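Local coordinates for protein Ta0487 (Thermoplasma acidophilum, PDB 3KBQ) that is of unknown function but belongs to the CinA family, this piece being its probable molybdopterin-binding domain, at residues L116-I128 against V132-G144. Residues are numbered along the deposited sequence; the frame is centred on the assembly and turned at random.
Sequences LKMAKIPPSCRPI and VGTAPGLICAVGG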
loop_
_atom_site.group_PDB
_atom_site.type_symbol
_atom_site.label_atom_id
_atom_site.label_comp_id
_atom_site.label_asym_id
_atom_site.label_seq_id
_atom_site.Cartn_x
_atom_site.Cartn_y
_atom_site.Cartn_z
ATOM N N LEU B 116 -16.562 -3.176 24.064
ATOM C CA LEU B 116 -17.308 -1.954 24.183
ATOM C C LEU B 116 -16.796 -0.914 23.206
ATOM O O LEU B 116 -17.616 -0.281 22.530
ATOM C CB LEU B 116 -17.214 -1.373 25.596
ATOM C CG LEU B 116 -17.890 -0.012 25.862
ATOM C CD1 LEU B 116 -19.414 -0.110 25.639
ATOM C CD2 LEU B 116 -17.620 0.455 27.312
ATOM N N LYS B 117 -15.460 -0.752 23.115
ATOM C CA LYS B 117 -14.886 0.341 22.301
ATOM C C LYS B 117 -15.275 0.231 20.827
ATOM O O LYS B 117 -15.205 1.235 20.102
ATOM C CB LYS B 117 -13.372 0.541 22.525
ATOM C CG LYS B 117 -12.449 -0.442 21.809
ATOM C CD LYS B 117 -11.969 0.125 20.452
ATOM C CE LYS B 117 -11.833 -0.971 19.339
ATOM N NZ LYS B 117 -11.554 -2.362 19.836
ATOM N N MET B 118 -15.726 -0.952 20.385
ATOM C CA MET B 118 -16.203 -1.084 18.988
ATOM C C MET B 118 -17.447 -0.246 18.684
ATOM O O MET B 118 -17.754 -0.028 17.501
ATOM C CB MET B 118 -16.460 -2.560 18.551
ATOM C CG MET B 118 -15.226 -3.447 18.391
ATOM S SD MET B 118 -15.636 -5.180 17.964
ATOM C CE MET B 118 -17.000 -5.585 19.066
ATOM N N ALA B 119 -18.163 0.213 19.714
ATOM C CA ALA B 119 -19.302 1.131 19.497
ATOM C C ALA B 119 -18.930 2.611 19.492
ATOM O O ALA B 119 -19.810 3.455 19.319
ATOM C CB ALA B 119 -20.441 0.867 20.516
ATOM N N LYS B 120 -17.649 2.933 19.725
ATOM C CA LYS B 120 -17.179 4.331 19.814
ATOM C C LYS B 120 -16.903 4.821 18.381
ATOM O O LYS B 120 -16.158 4.189 17.623
ATOM C CB LYS B 120 -15.943 4.429 20.730
ATOM C CG LYS B 120 -16.179 4.438 22.250
ATOM C CD LYS B 120 -16.438 5.904 22.777
ATOM C CE LYS B 120 -15.853 6.218 24.212
ATOM N NZ LYS B 120 -16.831 6.429 25.403
ATOM N N ILE B 121 -17.545 5.910 17.975
ATOM C CA ILE B 121 -17.596 6.310 16.559
ATOM C C ILE B 121 -17.496 7.840 16.549
ATOM O O ILE B 121 -17.986 8.457 17.489
ATOM C CB ILE B 121 -18.948 5.839 15.979
ATOM C CG1 ILE B 121 -18.822 4.478 15.295
ATOM C CG2 ILE B 121 -19.555 6.783 14.996
ATOM C CD1 ILE B 121 -20.214 3.785 15.211
ATOM N N PRO B 122 -16.840 8.453 15.532
ATOM C CA PRO B 122 -16.976 9.917 15.445
ATOM C C PRO B 122 -18.323 10.330 14.784
ATOM O O PRO B 122 -18.929 9.536 14.070
ATOM C CB PRO B 122 -15.773 10.315 14.571
ATOM C CG PRO B 122 -15.613 9.200 13.638
ATOM C CD PRO B 122 -16.054 7.920 14.395
ATOM N N PRO B 123 -18.802 11.561 15.022
ATOM C CA PRO B 123 -20.111 11.958 14.451
ATOM C C PRO B 123 -20.188 11.983 12.927
ATOM O O PRO B 123 -21.277 11.884 12.381
ATOM C CB PRO B 123 -20.330 13.375 15.013
ATOM C CG PRO B 123 -19.015 13.852 15.385
ATOM C CD PRO B 123 -18.253 12.629 15.870
ATOM N N SER B 124 -19.051 12.093 12.241
ATOM C CA SER B 124 -19.047 12.047 10.774
ATOM C C SER B 124 -19.358 10.676 10.168
ATOM O O SER B 124 -19.457 10.558 8.938
ATOM C CB SER B 124 -17.684 12.494 10.255
ATOM O OG SER B 124 -17.669 13.897 10.021
ATOM N N CYS B 125 -19.464 9.647 11.010
ATOM C CA CYS B 125 -19.673 8.278 10.534
ATOM C C CYS B 125 -21.000 7.716 10.985
ATOM O O CYS B 125 -21.505 8.123 12.022
ATOM C CB CYS B 125 -18.560 7.376 11.049
ATOM S SG CYS B 125 -16.918 7.885 10.453
ATOM N N ARG B 126 -21.547 6.791 10.196
ATOM C CA ARG B 126 -22.655 5.930 10.582
ATOM C C ARG B 126 -22.172 4.471 10.610
ATOM O O ARG B 126 -21.422 4.057 9.708
ATOM C CB ARG B 126 -23.753 6.007 9.532
ATOM C CG ARG B 126 -24.629 7.225 9.608
ATOM C CD ARG B 126 -25.827 7.048 8.672
ATOM N NE ARG B 126 -25.462 7.181 7.259
ATOM C CZ ARG B 126 -25.517 6.206 6.353
ATOM N NH1 ARG B 126 -25.934 4.990 6.691
ATOM N NH2 ARG B 126 -25.152 6.452 5.097
ATOM N N PRO B 127 -22.648 3.662 11.584
ATOM C CA PRO B 127 -22.225 2.269 11.545
ATOM C C PRO B 127 -22.962 1.488 10.465
ATOM O O PRO B 127 -24.085 1.837 10.147
ATOM C CB PRO B 127 -22.587 1.742 12.940
ATOM C CG PRO B 127 -23.712 2.680 13.484
ATOM C CD PRO B 127 -23.706 3.920 12.592
ATOM N N ILE B 128 -22.320 0.464 9.901
ATOM C CA ILE B 128 -22.961 -0.490 9.008
ATOM C C ILE B 128 -22.959 -1.868 9.671
ATOM O O ILE B 128 -21.904 -2.348 10.134
ATOM C CB ILE B 128 -22.194 -0.735 7.672
ATOM C CG1 ILE B 128 -21.538 0.546 7.122
ATOM C CG2 ILE B 128 -23.161 -1.419 6.698
ATOM C CD1 ILE B 128 -20.273 0.305 6.214
ATOM N N VAL B 132 -21.987 -10.950 9.741
ATOM C CA VAL B 132 -21.075 -12.088 9.818
ATOM C C VAL B 132 -20.239 -12.045 11.089
ATOM O O VAL B 132 -20.098 -13.056 11.776
ATOM C CB VAL B 132 -20.047 -12.101 8.628
ATOM C CG1 VAL B 132 -19.136 -13.339 8.702
ATOM C CG2 VAL B 132 -20.722 -11.959 7.272
ATOM N N GLY B 133 -19.643 -10.893 11.393
ATOM C CA GLY B 133 -18.694 -10.832 12.495
ATOM C C GLY B 133 -19.202 -9.839 13.502
ATOM O O GLY B 133 -20.365 -9.443 13.449
ATOM N N THR B 134 -18.355 -9.380 14.409
ATOM C CA THR B 134 -18.913 -8.495 15.428
ATOM C C THR B 134 -18.675 -6.990 15.217
ATOM O O THR B 134 -19.461 -6.195 15.721
ATOM C CB THR B 134 -18.542 -8.927 16.857
ATOM O OG1 THR B 134 -17.112 -9.030 16.966
ATOM C CG2 THR B 134 -19.213 -10.257 17.182
ATOM N N ALA B 135 -17.615 -6.592 14.510
ATOM C CA ALA B 135 -17.354 -5.158 14.376
ATOM C C ALA B 135 -18.239 -4.529 13.283
ATOM O O ALA B 135 -18.229 -5.005 12.144
ATOM C CB ALA B 135 -15.884 -4.910 14.088
ATOM N N PRO B 136 -19.011 -3.488 13.618
ATOM C CA PRO B 136 -19.710 -2.791 12.528
ATOM C C PRO B 136 -18.704 -2.169 11.527
ATOM O O PRO B 136 -17.580 -1.819 11.928
ATOM C CB PRO B 136 -20.462 -1.661 13.247
ATOM C CG PRO B 136 -19.871 -1.567 14.595
ATOM C CD PRO B 136 -19.265 -2.876 14.934
ATOM N N GLY B 137 -19.097 -2.040 10.256
ATOM C CA GLY B 137 -18.385 -1.150 9.346
ATOM C C GLY B 137 -18.828 0.280 9.614
ATOM O O GLY B 137 -19.768 0.521 10.385
ATOM N N LEU B 138 -18.153 1.240 8.986
ATOM C CA LEU B 138 -18.544 2.650 9.067
ATOM C C LEU B 138 -18.563 3.260 7.680
ATOM O O LEU B 138 -17.678 2.957 6.876
ATOM C CB LEU B 138 -17.581 3.435 9.964
ATOM C CG LEU B 138 -17.426 3.041 11.450
ATOM C CD1 LEU B 138 -16.494 4.022 12.178
ATOM C CD2 LEU B 138 -18.758 3.010 12.141
ATOM N N ILE B 139 -19.565 4.096 7.389
ATOM C CA ILE B 139 -19.537 4.965 6.211
ATOM C C ILE B 139 -19.500 6.350 6.797
ATOM O O ILE B 139 -20.299 6.670 7.686
ATOM C CB ILE B 139 -20.834 4.966 5.365
ATOM C CG1 ILE B 139 -21.444 3.583 5.274
ATOM C CG2 ILE B 139 -20.636 5.610 3.952
ATOM C CD1 ILE B 139 -22.993 3.600 5.496
ATOM N N CYS B 140 -18.590 7.168 6.278
ATOM C CA CYS B 140 -18.357 8.477 6.804
ATOM C C CYS B 140 -18.416 9.442 5.646
ATOM O O CYS B 140 -18.126 9.067 4.475
ATOM C CB CYS B 140 -16.980 8.506 7.462
ATOM S SG CYS B 140 -16.738 7.034 8.544
ATOM N N ALA B 141 -18.805 10.672 5.941
ATOM C CA ALA B 141 -18.683 11.730 4.914
ATOM C C ALA B 141 -17.698 12.784 5.448
ATOM O O ALA B 141 -17.769 13.185 6.617
ATOM C CB ALA B 141 -20.038 12.341 4.614
ATOM N N VAL B 142 -16.750 13.168 4.616
ATOM C CA VAL B 142 -15.806 14.226 4.939
ATOM C C VAL B 142 -15.987 15.239 3.807
ATOM O O VAL B 142 -15.547 14.998 2.672
ATOM C CB VAL B 142 -14.335 13.692 4.979
ATOM C CG1 VAL B 142 -13.356 14.805 5.437
ATOM C CG2 VAL B 142 -14.212 12.497 5.886
ATOM N N GLY B 143 -16.592 16.373 4.139
ATOM C CA GLY B 143 -17.256 17.275 3.150
ATOM C C GLY B 143 -18.042 16.411 2.155
ATOM O O GLY B 143 -18.871 15.582 2.552
ATOM N N GLY B 144 -17.712 16.518 0.880
ATOM C CA GLY B 144 -18.373 15.733 -0.162
ATOM C C GLY B 144 -17.680 14.418 -0.460
ATOM O O GLY B 144 -18.043 13.723 -1.419
#
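Strands 125-128 and 137-142 pair as an antiparallel beta hairpin at one edge of the central sheet, and a disulfide joins Cys125 to Cys140 across them. The two cysteines form a non-hydrogen-bonded pair whose CA atoms lie only 4.0 Å apart. With each sulfur beside its own backbone N, the SG atoms meet on the same face of the sheet and bond with an S-S torsion of 105°. Phe84 of helix 80-87 packs against both cysteines on this face. To one side of the cystine the Arg126-Ile139 pair is closed by Arg126 N to Ile139 O at 2.8 Å, nearly straight at 171°, and by the return bond from Ile139 N to Arg126 O. Further along, Ile128 N reaches Gly137 O at 2.6 Å from above the carbonyl plane, whereas Gly137 N meets Ile128 O in plane, on a lone pair.

Within this probable molybdopterin-binding domain, a mixed sheet with helices packed about it, the hairpin extends the four parallel strands: 137-142 runs antiparallel to 145-150, and 125-128, antiparallel in turn to 137-142, is outermost within the chain and again runs with the parallel strands.

On the cystine face, Leu138 crosses Ile121 obliquely, and its CD2 presses on Ile121 CG1 at 3.5 Å, tighter than an ordinary van der Waals contact; Val81 packs there too. On the other face the side chains of Ile128 and Ile139 meet at about a right angle, CG1 to CG1 at 3.6 Å, while Arg126 runs alongside Ile139, pointing the same way, and Ile139 CD1 sits by its guanidinium, 3.5 Å from NH1. Beyond the hairpin's paired strands, Met118 SD lies 3.9 Å from Ala135 CB, and a bend at chi3 (-44°) carries its CE toward Thr134.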